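Local coordinates for myosin light chain 1 (Saccharomyces cerevisiae, PDB 1M45), which serves as a calmodulin-like light chain that binds the IQ motifs of myosins MYO1 and MYO2 and of IQG1, and takes part in cytokinesis, at residues 11-16 with 27-32; 91-96 with 136-141. All blocks are in the same frame, centred on the assembly; numbering follows the deposited sequence.

Contact 1 (11-16 with 27-32)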
loop_
_atom_site.group_PDB
_atom_site.type_symbol
_atom_site.label_atom_id
_atom_site.label_comp_id
_atom_site.label_asym_id
_atom_site.label_seq_id
_atom_site.Cartn_x
_atom_site.Cartn_y
_atom_site.Cartn_z
ATOM N N THR A 11 -6.497 -17.984 1.305
ATOM C CA THR A 11 -7.714 -18.543 0.693
ATOM C C THR A 11 -8.486 -17.500 -0.098
ATOM O O THR A 11 -9.155 -17.854 -1.077
ATOM C CB THR A 11 -8.672 -19.253 1.716
ATOM O OG1 THR A 11 -8.877 -18.413 2.856
ATOM C CG2 THR A 11 -8.023 -20.499 2.280
ATOM N N LEU A 12 -8.373 -16.229 0.266
ATOM C CA LEU A 12 -9.082 -15.180 -0.478
ATOM C C LEU A 12 -8.433 -14.957 -1.843
ATOM O O LEU A 12 -9.084 -14.450 -2.795
ATOM C CB LEU A 12 -9.109 -13.864 0.316
ATOM C CG LEU A 12 -9.853 -13.839 1.640
ATOM C CD1 LEU A 12 -9.627 -12.497 2.344
ATOM C CD2 LEU A 12 -11.340 -14.087 1.359
ATOM N N PHE A 13 -7.151 -15.302 -1.942
ATOM C CA PHE A 13 -6.417 -15.201 -3.187
ATOM C C PHE A 13 -6.541 -16.488 -3.989
ATOM O O PHE A 13 -6.167 -16.526 -5.173
ATOM C CB PHE A 13 -4.933 -14.879 -2.922
ATOM C CG PHE A 13 -4.688 -13.430 -2.553
ATOM C CD1 PHE A 13 -4.860 -13.005 -1.274
ATOM C CD2 PHE A 13 -4.396 -12.495 -3.552
ATOM C CE1 PHE A 13 -4.667 -11.663 -0.925
ATOM C CE2 PHE A 13 -4.202 -11.142 -3.230
ATOM C CZ PHE A 13 -4.326 -10.741 -1.908
ATOM N N ASP A 14 -7.010 -17.549 -3.339
ATOM C CA ASP A 14 -7.162 -18.840 -4.023
ATOM C C ASP A 14 -8.600 -19.341 -3.856
ATOM O O ASP A 14 -8.870 -20.331 -3.184
ATOM C CB ASP A 14 -6.185 -19.833 -3.409
ATOM C CG ASP A 14 -6.272 -21.215 -4.035
ATOM O OD1 ASP A 14 -6.769 -21.339 -5.164
ATOM O OD2 ASP A 14 -5.869 -22.204 -3.427
ATOM N N LYS A 15 -9.532 -18.701 -4.524
ATOM C CA LYS A 15 -10.926 -19.117 -4.355
ATOM C C LYS A 15 -11.328 -20.313 -5.219
ATOM O O LYS A 15 -12.491 -20.726 -5.252
ATOM C CB LYS A 15 -11.846 -17.935 -4.572
ATOM C CG LYS A 15 -11.654 -16.886 -3.498
ATOM C CD LYS A 15 -12.625 -15.744 -3.680
ATOM C CE LYS A 15 -12.464 -14.770 -2.552
ATOM N NZ LYS A 15 -13.037 -13.448 -2.861
ATOM N N LYS A 16 -10.341 -20.881 -5.884
ATOM C CA LYS A 16 -10.573 -21.991 -6.787
ATOM C C LYS A 16 -9.912 -23.281 -6.331
ATOM O O LYS A 16 -9.690 -24.179 -7.139
ATOM C CB LYS A 16 -10.138 -21.580 -8.187
ATOM C CG LYS A 16 -11.061 -20.502 -8.735
ATOM C CD LYS A 16 -10.488 -19.813 -9.945
ATOM C CE LYS A 16 -11.424 -18.725 -10.416
ATOM N NZ LYS A 16 -10.919 -18.098 -11.655
ATOM N N GLY A 27 2.466 -9.708 -5.140
ATOM C CA GLY A 27 2.570 -8.378 -4.552
ATOM C C GLY A 27 1.400 -8.038 -3.644
ATOM O O GLY A 27 1.574 -7.570 -2.516
ATOM N N ASP A 28 0.190 -8.276 -4.136
ATOM C CA ASP A 28 -1.000 -7.981 -3.341
ATOM C C ASP A 28 -1.140 -8.874 -2.113
ATOM O O ASP A 28 -1.680 -8.448 -1.089
ATOM C CB ASP A 28 -2.227 -8.059 -4.248
ATOM C CG ASP A 28 -2.348 -6.867 -5.124
ATOM O OD1 ASP A 28 -3.198 -6.889 -6.049
ATOM O OD2 ASP A 28 -1.671 -5.849 -4.935
ATOM N N TYR A 29 -0.682 -10.124 -2.250
ATOM C CA TYR A 29 -0.672 -11.023 -1.092
ATOM C C TYR A 29 0.253 -10.461 -0.015
ATOM O O TYR A 29 -0.118 -10.418 1.144
ATOM C CB TYR A 29 -0.251 -12.463 -1.448
ATOM C CG TYR A 29 -0.164 -13.324 -0.244
ATOM C CD1 TYR A 29 -1.309 -13.833 0.340
ATOM C CD2 TYR A 29 1.063 -13.600 0.331
ATOM C CE1 TYR A 29 -1.232 -14.585 1.507
ATOM C CE2 TYR A 29 1.173 -14.321 1.524
ATOM C CZ TYR A 29 0.017 -14.824 2.100
ATOM O OH TYR A 29 0.128 -15.536 3.274
ATOM N N LEU A 30 1.450 -10.033 -0.432
ATOM C CA LEU A 30 2.404 -9.473 0.509
ATOM C C LEU A 30 1.834 -8.231 1.169
ATOM O O LEU A 30 2.052 -7.977 2.369
ATOM C CB LEU A 30 3.725 -9.142 -0.197
ATOM C CG LEU A 30 4.496 -10.406 -0.602
ATOM C CD1 LEU A 30 5.702 -10.018 -1.480
ATOM C CD2 LEU A 30 4.942 -11.214 0.598
ATOM N N ARG A 31 1.107 -7.447 0.382
ATOM C CA ARG A 31 0.445 -6.266 0.943
ATOM C C ARG A 31 -0.629 -6.668 1.933
ATOM O O ARG A 31 -0.710 -6.117 3.027
ATOM C CB ARG A 31 -0.176 -5.427 -0.176
ATOM C CG ARG A 31 0.861 -4.743 -1.030
ATOM C CD ARG A 31 0.314 -4.057 -2.301
ATOM N NE ARG A 31 1.439 -3.552 -3.092
ATOM C CZ ARG A 31 1.806 -3.924 -4.299
ATOM N NH1 ARG A 31 1.122 -4.829 -5.023
ATOM N NH2 ARG A 31 2.930 -3.380 -4.807
ATOM N N ALA A 32 -1.422 -7.680 1.577
ATOM C CA ALA A 32 -2.545 -8.071 2.436
ATOM C C ALA A 32 -2.083 -8.508 3.811
ATOM O O ALA A 32 -2.740 -8.247 4.808
ATOM C CB ALA A 32 -3.342 -9.190 1.759
#
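The ring of F13 lies over the backbone of Y29, with Y29 CA above one face, 4.2 Å from the ring centroid and 26° off the ring normal, a CH-pi contact. The phenol of Y29 turns its edge toward the face of F13, an edge-to-face pair with centroids 5.8 Å apart and planes at 82°; CD1 of Y29 comes within 4.0 Å of F13 CD1. A32 meets the edge of the ring, its CB 3.9 Å from F13 CE1 and near the ring plane, while D28 CB touches F13 CE2 at 3.8 Å. The reach of F13 follows from its first torsion, which sets CG anti to the carbonyl carbon (chi1 -76°) and sends the ring across to helix 26-32. An alanine here is likely to open a gap against that helix, taking away the aromatic mate of Y29 and one of the neighbours of the A32 methyl. D28 spends its carboxylate within its own helix, OD2 forming a salt bridge with R31 NH1 at 3.0 Å. Y29 OH hydrogen-bonds with N6 ND2, and the Y29 ring packs on L60 and I63 of helix 60-69; I21 touches both F13 and Y29. Two helices flanking a loop form the helix-loop-helix of an EF-hand, here the first, and in this one F13 and Y29 help to join them; its D14 is an inferred calcium ligand bonded in this structure to backbone N-H groups of its own loop.

Contact 2 (91-96 with 136-141); sequences VFDKES and IDYKKF
The phenol ring of Y138 meets D93 at its edge, and the ring of F89 from helix 83-90 meets it with its plane turned by only about 15°. The carboxylate of D93 stands almost perpendicular to the phenol, the two planes 89° apart, with D93 CG lying in the plane of the Y138 ring. Across this junction Y138 OH donates to D93 OD2 over a short 2.6 Å and is received on the anti lone pair of OD2, the one directed away from OD1. Beside the hydroxyl, CE2 of Y138 comes to 3.3 Å from the same D93 OD2. Y138 takes the hindered first torsion, CG between its backbone N and carbonyl carbon (chi1 50°), and this carries the ring from the helix start across to the loop. D93 OD2 also accepts from G98 N, and OD1 from T97 N, so that both oxygens of this buried carboxylate are engaged and its rotation is probably fixed. D93 and T97 are inferred calcium ligands; D93 also ties its own loop together and links it to Y138 of the partner EF-hand. The turn into the helix is secured by D137 as N-cap, its OD1 accepting from K140 N at 3.0 Å. Strand 135-137 pairs antiparallel with strand 99-101, I136 bonding to V100, and Y138 at the start of helix 138-146 bridges from this two-stranded sheet to the loop that follows helix 83-90.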
loop_
_atom_site.group_PDB
_atom_site.type_symbol
_atom_site.label_atom_id
_atom_site.label_comp_id
_atom_site.label_asym_id
_atom_site.label_seq_id
_atom_site.Cartn_x
_atom_site.Cartn_y
_atom_site.Cartn_z
ATOM N N VAL A 91 3.363 21.156 1.089
ATOM C CA VAL A 91 3.490 21.769 -0.233
ATOM C C VAL A 91 2.123 22.190 -0.789
ATOM O O VAL A 91 2.002 23.202 -1.505
ATOM C CB VAL A 91 4.229 20.844 -1.182
ATOM C CG1 VAL A 91 4.099 21.327 -2.626
ATOM C CG2 VAL A 91 5.689 20.730 -0.772
ATOM N N PHE A 92 1.087 21.447 -0.417
ATOM C CA PHE A 92 -0.262 21.703 -0.876
ATOM C C PHE A 92 -1.134 22.317 0.207
ATOM O O PHE A 92 -2.336 22.393 0.078
ATOM C CB PHE A 92 -0.881 20.396 -1.387
ATOM C CG PHE A 92 -0.111 19.802 -2.528
ATOM C CD1 PHE A 92 1.061 19.074 -2.295
ATOM C CD2 PHE A 92 -0.552 19.968 -3.837
ATOM C CE1 PHE A 92 1.803 18.544 -3.365
ATOM C CE2 PHE A 92 0.170 19.436 -4.902
ATOM C CZ PHE A 92 1.354 18.723 -4.669
ATOM N N ASP A 93 -0.499 22.758 1.293
ATOM C CA ASP A 93 -1.236 23.333 2.402
ATOM C C ASP A 93 -1.125 24.847 2.272
ATOM O O ASP A 93 -0.109 25.448 2.645
ATOM C CB ASP A 93 -0.661 22.846 3.716
ATOM C CG ASP A 93 -1.524 23.177 4.896
ATOM O OD1 ASP A 93 -2.349 24.125 4.845
ATOM O OD2 ASP A 93 -1.414 22.528 5.957
ATOM N N LYS A 94 -2.196 25.436 1.750
ATOM C CA LYS A 94 -2.216 26.842 1.401
ATOM C C LYS A 94 -2.029 27.768 2.611
ATOM O O LYS A 94 -1.194 28.682 2.578
ATOM C CB LYS A 94 -3.516 27.138 0.645
ATOM C CG LYS A 94 -3.695 28.588 0.214
ATOM C CD LYS A 94 -4.691 28.729 -0.927
ATOM C CE LYS A 94 -6.006 28.023 -0.644
ATOM N NZ LYS A 94 -5.870 26.535 -0.779
ATOM N N GLU A 95 -2.782 27.497 3.673
ATOM C CA GLU A 95 -2.776 28.327 4.872
ATOM C C GLU A 95 -2.104 27.642 6.058
ATOM O O GLU A 95 -2.251 28.078 7.205
ATOM C CB GLU A 95 -4.212 28.710 5.248
ATOM C CG GLU A 95 -5.071 29.195 4.093
ATOM C CD GLU A 95 -6.539 29.254 4.457
ATOM O OE1 GLU A 95 -6.888 30.023 5.379
ATOM O OE2 GLU A 95 -7.340 28.523 3.833
ATOM N N SER A 96 -1.375 26.563 5.797
ATOM C CA SER A 96 -0.696 25.845 6.873
ATOM C C SER A 96 -1.701 25.466 7.965
ATOM O O SER A 96 -1.442 25.644 9.160
ATOM C CB SER A 96 0.441 26.695 7.447
ATOM O OG SER A 96 1.389 27.032 6.447
ATOM N N ILE A 136 -9.311 17.531 3.883
ATOM C CA ILE A 136 -8.943 16.344 4.651
ATOM C C ILE A 136 -7.828 16.725 5.601
ATOM O O ILE A 136 -6.903 17.424 5.202
ATOM C CB ILE A 136 -8.421 15.261 3.661
ATOM C CG1 ILE A 136 -9.561 14.711 2.824
ATOM C CG2 ILE A 136 -7.753 14.074 4.413
ATOM C CD1 ILE A 136 -9.066 13.971 1.559
ATOM N N ASP A 137 -7.912 16.249 6.850
ATOM C CA ASP A 137 -6.845 16.442 7.838
ATOM C C ASP A 137 -5.744 15.454 7.444
ATOM O O ASP A 137 -5.936 14.254 7.573
ATOM C CB ASP A 137 -7.369 16.113 9.251
ATOM C CG ASP A 137 -6.334 16.368 10.316
ATOM O OD1 ASP A 137 -5.232 15.823 10.201
ATOM O OD2 ASP A 137 -6.507 17.150 11.284
ATOM N N TYR A 138 -4.627 15.952 6.923
ATOM C CA TYR A 138 -3.658 15.016 6.340
ATOM C C TYR A 138 -2.863 14.228 7.354
ATOM O O TYR A 138 -2.515 13.090 7.088
ATOM C CB TYR A 138 -2.750 15.650 5.321
ATOM C CG TYR A 138 -2.036 16.926 5.682
ATOM C CD1 TYR A 138 -0.876 16.901 6.458
ATOM C CD2 TYR A 138 -2.439 18.143 5.128
ATOM C CE1 TYR A 138 -0.164 18.069 6.720
ATOM C CE2 TYR A 138 -1.738 19.312 5.389
ATOM C CZ TYR A 138 -0.604 19.270 6.183
ATOM O OH TYR A 138 0.069 20.438 6.436
ATOM N N LYS A 139 -2.611 14.803 8.524
ATOM C CA LYS A 139 -1.954 13.988 9.555
ATOM C C LYS A 139 -2.814 12.795 9.967
ATOM O O LYS A 139 -2.275 11.699 10.197
ATOM C CB LYS A 139 -1.616 14.820 10.791
ATOM C CG LYS A 139 -0.373 15.666 10.615
ATOM C CD LYS A 139 -0.020 16.350 11.932
ATOM C CE LYS A 139 1.266 17.092 11.823
ATOM N NZ LYS A 139 2.394 16.194 11.529
ATOM N N LYS A 140 -4.119 13.016 10.099
ATOM C CA LYS A 140 -5.025 11.928 10.435
ATOM C C LYS A 140 -5.086 10.916 9.297
ATOM O O LYS A 140 -5.102 9.698 9.524
ATOM C CB LYS A 140 -6.416 12.467 10.784
ATOM C CG LYS A 140 -7.399 11.369 11.090
ATOM C CD LYS A 140 -8.799 11.926 11.421
ATOM C CE LYS A 140 -9.666 10.845 12.093
ATOM N NZ LYS A 140 -9.883 9.626 11.235
ATOM N N PHE A 141 -5.092 11.424 8.070
ATOM C CA PHE A 141 -5.095 10.572 6.905
ATOM C C PHE A 141 -3.845 9.701 6.896
ATOM O O PHE A 141 -3.946 8.484 6.722
ATOM C CB PHE A 141 -5.189 11.434 5.638
ATOM C CG PHE A 141 -4.870 10.687 4.374
ATOM C CD1 PHE A 141 -5.804 9.814 3.821
ATOM C CD2 PHE A 141 -3.645 10.883 3.731
ATOM C CE1 PHE A 141 -5.495 9.113 2.623
ATOM C CE2 PHE A 141 -3.318 10.189 2.557
ATOM C CZ PHE A 141 -4.248 9.303 2.001
#

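In the fold
Contacts 1 and 2 lie on opposite sides of the chain's centre, one in each half of this calmodulin-like light chain; their centres are 33 Å apart and their nearest atoms about 15 Å apart, so they do not touch. Contact 1 joins the two helices of a single EF-hand by apolar and aromatic packing, whereas contact 2 links two EF-hands of a pair through one polar bond. An inferred calcium ligand lies in a segment of each, but only D93 makes the contact itself. Both halves also reach the bound IQ peptide: L12, D28 and A32 pack on apolar side chains of it and K15 forms a salt bridge with an acidic one, while in segment 91-96 V91 packs on an apolar side chain.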